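Local coordinates for protein extracellular ligand-binding receptor (Rhodopseudomonas palustris, PDB 4F06) that probably captures lignin-derived aromatic acids such as p-hydroxybenzoate as the solute-binding component of an ABC transporter, at residues His254-His259 against Tyr341-Glu346; Ser322-Val327 against Ile336-Tyr341. One frame throughout, in Å; residues are numbered along the deposited sequence. Where two conformers were deposited one is given.

Overall arrangement
Strand 336-348 runs through both contacts and Tyr-341 belongs to each, so their centres lie 12 Å apart. In contact 1 the later part of the strand meets the loop that follows strand 250-253; in contact 2 its first half meets the turn between strands 319-322 and 327-329. The two contacts also touch directly: His-254 CB lies 3.4 Å from Gln-338 CD on the strand, and between the loops His-254 O lies 3.4 Å from Arg-324 CB. Bound p-hydroxybenzoic acid is near but not in contact, about 8 Å from the side chain of His-254 and about 10 Å from that of Val-327. Both contacts belong to the periplasmic binding protein fold.

Contact 1 (His254-His259 against Tyr341-Glu346); sequences HYAVSH and YLREVE
His-254 meets Tyr-341 through its backbone: the carbonyl O of His-254 lies 3.6 Å from Tyr-341 CE1, in the ring plane and at its edge, where aromatic C-H groups are weakly positive. The imidazole of His-254 turns off to meet Phe-121, a residue of the p-hydroxybenzoate pocket. Here the loop leaving strand 250-253 peels away from its antiparallel neighbour, strand 336-348, within the binding-protein fold.

The carbonyl O of Tyr-255 lies 3.0 Å from Arg-343 NH1, while its phenol hydroxyl is hydrogen-bonded to Asn-264. Arg-343 gets there by bending at chi2 (94°) and again at chi3, which folds the long chain back so that NH1 comes to the loop backbone. Its NE is held by Ser-251 OG, a bond that helps fix where the guanidinium lies. Ala-256 CB rests 3.6 Å from the same NH1; a methyl group is small enough to sit beside a buried arginine.

A type I turn from Ala-256 to His-259, closed by His-259 N to Ala-256 O, then brings the chain back toward Tyr-341. The imidazole of His-259, its CG placed opposite the backbone N (chi1 -176°), crosses the end of the phenol, and CE1 comes 3.2 Å from Tyr-341 OH. The rings meet obliquely, their planes at 54° and centroids 5.1 Å apart. Glu-356 holds ND1 of His-259, and the Tyr-341 hydroxyl has its own partner in Arg-324.

Carbonyl oxygens thus face an arginine and the C-H edge of a tyrosine, groups that complement their partial negative charge. The acidic partner at ND1 would probably favour a protonated imidazole at His-259.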
loop_
_atom_site.group_PDB
_atom_site.type_symbol
_atom_site.label_atom_id
_atom_site.label_comp_id
_atom_site.label_asym_id
_atom_site.label_seq_id
_atom_site.Cartn_x
_atom_site.Cartn_y
_atom_site.Cartn_z
ATOM N N HIS A 254 4.917 4.051 -4.700
ATOM C CA HIS A 254 6.065 3.145 -4.757
ATOM C C HIS A 254 5.959 2.078 -5.859
ATOM O O HIS A 254 6.932 1.393 -6.130
ATOM C CB HIS A 254 6.220 2.466 -3.378
ATOM C CG HIS A 254 4.976 1.739 -3.024
ATOM N ND1 HIS A 254 3.780 2.391 -2.799
ATOM C CD2 HIS A 254 4.715 0.385 -2.996
ATOM C CE1 HIS A 254 2.812 1.467 -2.646
ATOM N NE2 HIS A 254 3.369 0.239 -2.744
ATOM N N TYR A 255 4.790 1.921 -6.469
ATOM C CA TYR A 255 4.634 0.905 -7.503
ATOM C C TYR A 255 3.663 1.378 -8.558
ATOM O O TYR A 255 2.563 1.846 -8.232
ATOM C CB TYR A 255 4.154 -0.460 -6.930
ATOM C CG TYR A 255 4.034 -1.522 -8.022
ATOM C CD1 TYR A 255 5.179 -1.971 -8.692
ATOM C CD2 TYR A 255 2.787 -2.011 -8.451
ATOM C CE1 TYR A 255 5.094 -2.903 -9.723
ATOM C CE2 TYR A 255 2.718 -2.979 -9.471
ATOM C CZ TYR A 255 3.863 -3.374 -10.126
ATOM O OH TYR A 255 3.764 -4.289 -11.156
ATOM N N ALA A 256 4.026 1.135 -9.820
ATOM C CA ALA A 256 3.111 1.253 -10.965
ATOM C C ALA A 256 3.201 -0.019 -11.790
ATOM O O ALA A 256 4.304 -0.526 -12.016
ATOM C CB ALA A 256 3.434 2.467 -11.855
ATOM N N VAL A 257 2.065 -0.508 -12.272
ATOM C CA VAL A 257 2.054 -1.692 -13.134
ATOM C C VAL A 257 2.908 -1.416 -14.379
ATOM O O VAL A 257 3.547 -2.328 -14.923
ATOM C CB VAL A 257 0.622 -2.064 -13.514
ATOM C CG1 VAL A 257 0.584 -3.189 -14.542
ATOM C CG2 VAL A 257 -0.140 -2.451 -12.253
ATOM N N SER A 258 2.966 -0.153 -14.801
ATOM C CA SER A 258 3.753 0.251 -15.976
ATOM C C SER A 258 5.252 0.372 -15.681
ATOM O O SER A 258 6.035 0.721 -16.591
ATOM C CB SER A 258 3.274 1.596 -16.466
ATOM O OG SER A 258 3.641 2.602 -15.533
ATOM N N HIS A 259 5.715 0.082 -14.458
ATOM C CA HIS A 259 7.138 0.301 -14.162
ATOM C C HIS A 259 8.029 -0.384 -15.188
ATOM O O HIS A 259 7.892 -1.607 -15.426
ATOM C CB HIS A 259 7.474 -0.187 -12.732
ATOM C CG HIS A 259 8.890 0.094 -12.341
ATOM N ND1 HIS A 259 9.366 1.372 -12.197
ATOM C CD2 HIS A 259 9.934 -0.766 -12.050
ATOM C CE1 HIS A 259 10.659 1.318 -11.830
ATOM N NE2 HIS A 259 11.016 0.018 -11.734
ATOM N N TYR A 341 7.753 7.255 -6.749
ATOM C CA TYR A 341 7.733 7.835 -8.081
ATOM C C TYR A 341 6.598 8.866 -8.169
ATOM O O TYR A 341 5.527 8.676 -7.601
ATOM C CB TYR A 341 7.503 6.733 -9.144
ATOM C CG TYR A 341 8.487 5.598 -9.064
ATOM C CD1 TYR A 341 8.244 4.466 -8.252
ATOM C CD2 TYR A 341 9.659 5.630 -9.826
ATOM C CE1 TYR A 341 9.142 3.433 -8.165
ATOM C CE2 TYR A 341 10.533 4.557 -9.780
ATOM C CZ TYR A 341 10.291 3.459 -8.963
ATOM O OH TYR A 341 11.199 2.422 -8.922
ATOM N N LEU A 342 6.843 9.922 -8.931
ATOM C CA LEU A 342 5.766 10.805 -9.390
ATOM C C LEU A 342 5.215 10.203 -10.660
ATOM O O LEU A 342 5.997 9.904 -11.581
ATOM C CB LEU A 342 6.295 12.223 -9.649
ATOM C CG LEU A 342 5.235 13.141 -10.315
ATOM C CD1 LEU A 342 4.063 13.434 -9.372
ATOM C CD2 LEU A 342 5.915 14.410 -10.805
ATOM N N ARG A 343 3.885 10.049 -10.740
ATOM C CA ARG A 343 3.236 9.524 -11.951
ATOM C C ARG A 343 2.155 10.486 -12.386
ATOM O O ARG A 343 1.650 11.301 -11.604
ATOM C CB ARG A 343 2.573 8.162 -11.689
ATOM C CG ARG A 343 3.489 7.149 -10.963
ATOM C CD ARG A 343 3.318 7.153 -9.441
ATOM N NE ARG A 343 1.911 6.935 -9.052
ATOM C CZ ARG A 343 1.297 5.747 -9.083
ATOM N NH1 ARG A 343 1.965 4.602 -9.314
ATOM N NH2 ARG A 343 -0.022 5.698 -8.904
ATOM N N GLU A 344 1.788 10.353 -13.649
ATOM C CA GLU A 344 0.638 11.062 -14.219
ATOM C C GLU A 344 -0.230 10.045 -14.948
ATOM O O GLU A 344 0.315 9.165 -15.659
ATOM C CB GLU A 344 1.129 12.137 -15.224
ATOM C CG GLU A 344 0.011 12.944 -15.854
ATOM C CD GLU A 344 0.563 13.992 -16.825
ATOM O OE1 GLU A 344 1.727 14.352 -16.697
ATOM O OE2 GLU A 344 -0.156 14.436 -17.695
ATOM N N VAL A 345 -1.549 10.159 -14.840
ATOM C CA VAL A 345 -2.410 9.258 -15.636
ATOM C C VAL A 345 -2.260 9.641 -17.103
ATOM O O VAL A 345 -2.438 10.831 -17.443
ATOM C CB VAL A 345 -3.885 9.380 -15.188
ATOM C CG1 VAL A 345 -4.753 8.493 -16.067
ATOM C CG2 VAL A 345 -4.051 8.970 -13.692
ATOM N N GLU A 346 -1.910 8.660 -17.939
ATOM C CA GLU A 346 -1.668 8.880 -19.363
ATOM C C GLU A 346 -2.285 7.727 -20.129
ATOM O O GLU A 346 -2.509 6.675 -19.593
ATOM C CB GLU A 346 -0.151 8.871 -19.681
ATOM C CG GLU A 346 0.592 10.031 -19.073
ATOM C CD GLU A 346 2.038 10.108 -19.542
ATOM O OE1 GLU A 346 2.482 9.269 -20.404
ATOM O OE2 GLU A 346 2.720 11.041 -19.049
#

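Contact 2 (Ser322-Val327 against Ile336-Tyr341)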
loop_
_atom_site.group_PDB
_atom_site.type_symbol
_atom_site.label_atom_id
_atom_site.label_comp_id
_atom_site.label_asym_id
_atom_site.label_seq_id
_atom_site.Cartn_x
_atom_site.Cartn_y
_atom_site.Cartn_z
ATOM N N SER A 322 13.146 -5.548 -6.279
ATOM C CA SER A 322 11.719 -5.872 -6.382
ATOM C C SER A 322 11.226 -5.541 -7.791
ATOM O O SER A 322 11.816 -4.699 -8.462
ATOM C CB SER A 322 11.011 -4.995 -5.329
ATOM O OG SER A 322 9.593 -5.019 -5.480
ATOM N N PRO A 323 10.076 -6.079 -8.196
ATOM C CA PRO A 323 9.431 -5.574 -9.418
ATOM C C PRO A 323 9.232 -4.056 -9.364
ATOM O O PRO A 323 9.204 -3.398 -10.408
ATOM C CB PRO A 323 8.096 -6.322 -9.437
ATOM C CG PRO A 323 8.448 -7.639 -8.776
ATOM C CD PRO A 323 9.371 -7.259 -7.644
ATOM N N ARG A 324 9.103 -3.480 -8.149
ATOM C CA ARG A 324 8.861 -2.021 -8.048
ATOM C C ARG A 324 10.098 -1.147 -8.199
ATOM O O ARG A 324 9.968 0.085 -8.350
ATOM C CB ARG A 324 8.190 -1.704 -6.695
ATOM C CG ARG A 324 9.189 -1.675 -5.513
ATOM C CD ARG A 324 8.464 -1.628 -4.157
ATOM N NE ARG A 324 8.024 -2.972 -3.771
ATOM C CZ ARG A 324 7.276 -3.208 -2.674
ATOM N NH1 ARG A 324 6.839 -2.180 -1.930
ATOM N NH2 ARG A 324 6.932 -4.482 -2.385
ATOM N N GLY A 325 11.306 -1.742 -8.055
ATOM C CA GLY A 325 12.570 -0.982 -7.931
ATOM C C GLY A 325 13.447 -1.634 -6.873
ATOM O O GLY A 325 13.054 -2.613 -6.232
ATOM N N GLU A 326 14.640 -1.086 -6.674
ATOM C CA GLU A 326 15.534 -1.558 -5.596
ATOM C C GLU A 326 14.905 -1.256 -4.244
ATOM O O GLU A 326 14.357 -0.160 -4.050
ATOM C CB GLU A 326 16.905 -0.888 -5.748
ATOM C CG GLU A 326 17.557 -1.243 -7.072
ATOM C CD GLU A 326 19.018 -0.907 -7.210
ATOM O OE1 GLU A 326 19.539 -0.007 -6.513
ATOM O OE2 GLU A 326 19.636 -1.540 -8.086
ATOM N N VAL A 327 14.957 -2.216 -3.321
ATOM C CA VAL A 327 14.335 -2.063 -1.993
ATOM C C VAL A 327 15.226 -2.666 -0.933
ATOM O O VAL A 327 16.150 -3.433 -1.224
ATOM C CB VAL A 327 12.942 -2.725 -1.926
ATOM C CG1 VAL A 327 11.960 -2.056 -2.883
ATOM C CG2 VAL A 327 13.036 -4.229 -2.154
ATOM N N ILE A 336 9.993 -1.355 4.606
ATOM C CA ILE A 336 10.683 -1.373 3.289
ATOM C C ILE A 336 11.062 0.042 2.829
ATOM O O ILE A 336 10.211 0.886 2.589
ATOM C CB ILE A 336 9.782 -2.128 2.282
ATOM C CG1 ILE A 336 10.552 -2.430 0.992
ATOM C CG2 ILE A 336 8.441 -1.435 2.040
ATOM C CD1 ILE A 336 9.908 -3.505 0.130
ATOM N N THR A 337 12.394 0.273 2.702
ATOM C CA THR A 337 12.904 1.465 2.054
ATOM C C THR A 337 12.820 1.268 0.544
ATOM O O THR A 337 13.178 0.198 0.045
ATOM C CB THR A 337 14.352 1.694 2.483
ATOM O OG1 THR A 337 14.307 2.065 3.859
ATOM C CG2 THR A 337 15.014 2.837 1.690
ATOM N N GLN A 338 12.336 2.263 -0.187
ATOM C CA GLN A 338 12.030 2.053 -1.605
ATOM C C GLN A 338 11.933 3.390 -2.294
ATOM O O GLN A 338 11.671 4.451 -1.703
ATOM C CB GLN A 338 10.700 1.301 -1.733
ATOM C CG GLN A 338 9.480 2.067 -1.155
ATOM C CD GLN A 338 8.291 1.139 -1.061
ATOM O OE1 GLN A 338 8.211 0.178 -1.808
ATOM N NE2 GLN A 338 7.338 1.422 -0.151
ATOM N N ASN A 339 12.055 3.353 -3.622
ATOM C CA ASN A 339 11.786 4.561 -4.424
ATOM C C ASN A 339 10.313 4.961 -4.316
ATOM O O ASN A 339 9.405 4.100 -4.185
ATOM C CB ASN A 339 12.028 4.232 -5.899
ATOM C CG ASN A 339 13.452 3.820 -6.193
ATOM O OD1 ASN A 339 14.380 4.045 -5.382
ATOM N ND2 ASN A 339 13.634 3.235 -7.379
ATOM N N VAL A 340 10.071 6.267 -4.376
ATOM C CA VAL A 340 8.718 6.800 -4.577
ATOM C C VAL A 340 8.718 7.531 -5.890
ATOM O O VAL A 340 9.655 8.312 -6.159
ATOM C CB VAL A 340 8.317 7.725 -3.387
ATOM C CG1 VAL A 340 6.962 8.387 -3.655
ATOM C CG2 VAL A 340 8.270 6.900 -2.092
ATOM N N TYR A 341 7.753 7.255 -6.749
ATOM C CA TYR A 341 7.733 7.835 -8.081
ATOM C C TYR A 341 6.598 8.866 -8.169
ATOM O O TYR A 341 5.527 8.676 -7.601
ATOM C CB TYR A 341 7.503 6.733 -9.144
ATOM C CG TYR A 341 8.487 5.598 -9.064
ATOM C CD1 TYR A 341 8.244 4.466 -8.252
ATOM C CD2 TYR A 341 9.659 5.630 -9.826
ATOM C CE1 TYR A 341 9.142 3.433 -8.165
ATOM C CE2 TYR A 341 10.533 4.557 -9.780
ATOM C CZ TYR A 341 10.291 3.459 -8.963
ATOM O OH TYR A 341 11.199 2.422 -8.922
HETATM O O HOH W 1 12.203 1.091 -5.309
HETATM O O HOH W 2 15.746 1.177 -8.490
#
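Arg-324 meets Gln-338 at the first shell of this contact, where a type I beta turn, Ser-322 to Gly-325, links strands 319-322 and 327-329 and packs on strand 336-348 of the mixed sheet. Arg-324 NH1 donates to Gln-338 OE1 over 2.7 Å, in the carbonyl plane and on a lone pair, though the oxygen is tilted 22° from the guanidinium plane. Ile-336 CD1 sits over the centre of one guanidinium face, 3.8 Å above it; an aliphatic tip suits a face that has no N-H to offer. The same methyl packs 3.7 Å from Val-327 CB, and Val-327 CG1 lies alongside Gln-338 CB, so an apolar patch of Ile-336, Val-327 and the Gln-338 CB lies next to the polar bond.

At the backbone of the same arginine, Tyr-341 OH gives its proton to O in the carbonyl plane while accepting from Asn-339 ND2, so its oxygen has a role in both directions. Gly-325 has backbone angles (phi 139°) that favour glycine, and its CA passes 3.8 Å from Tyr-341 OH.

Farther out, Ser-322 OG accepts from the backbone N of Arg-324, an ST turn, and also from NE, in the guanidinium plane. The bend at chi3 (81°) swings the guanidinium so that NE serves the serine while NH1 reaches the glutamine. Asp-290 forms a salt bridge with NH2 and a hydrogen bond with Ser-322 OG, and Gln-338 NE2 is held by Ser-120 O and Gln-125 OE1, which together orient both amide and guanidinium. Two waters bridge Glu-326 and Asn-339: one accepts from Glu-326 N and from the side-chain ND2 of Asn-339, and the other donates to Glu-326 O while accepting from Asn-339 N, at 2.8 Å from each.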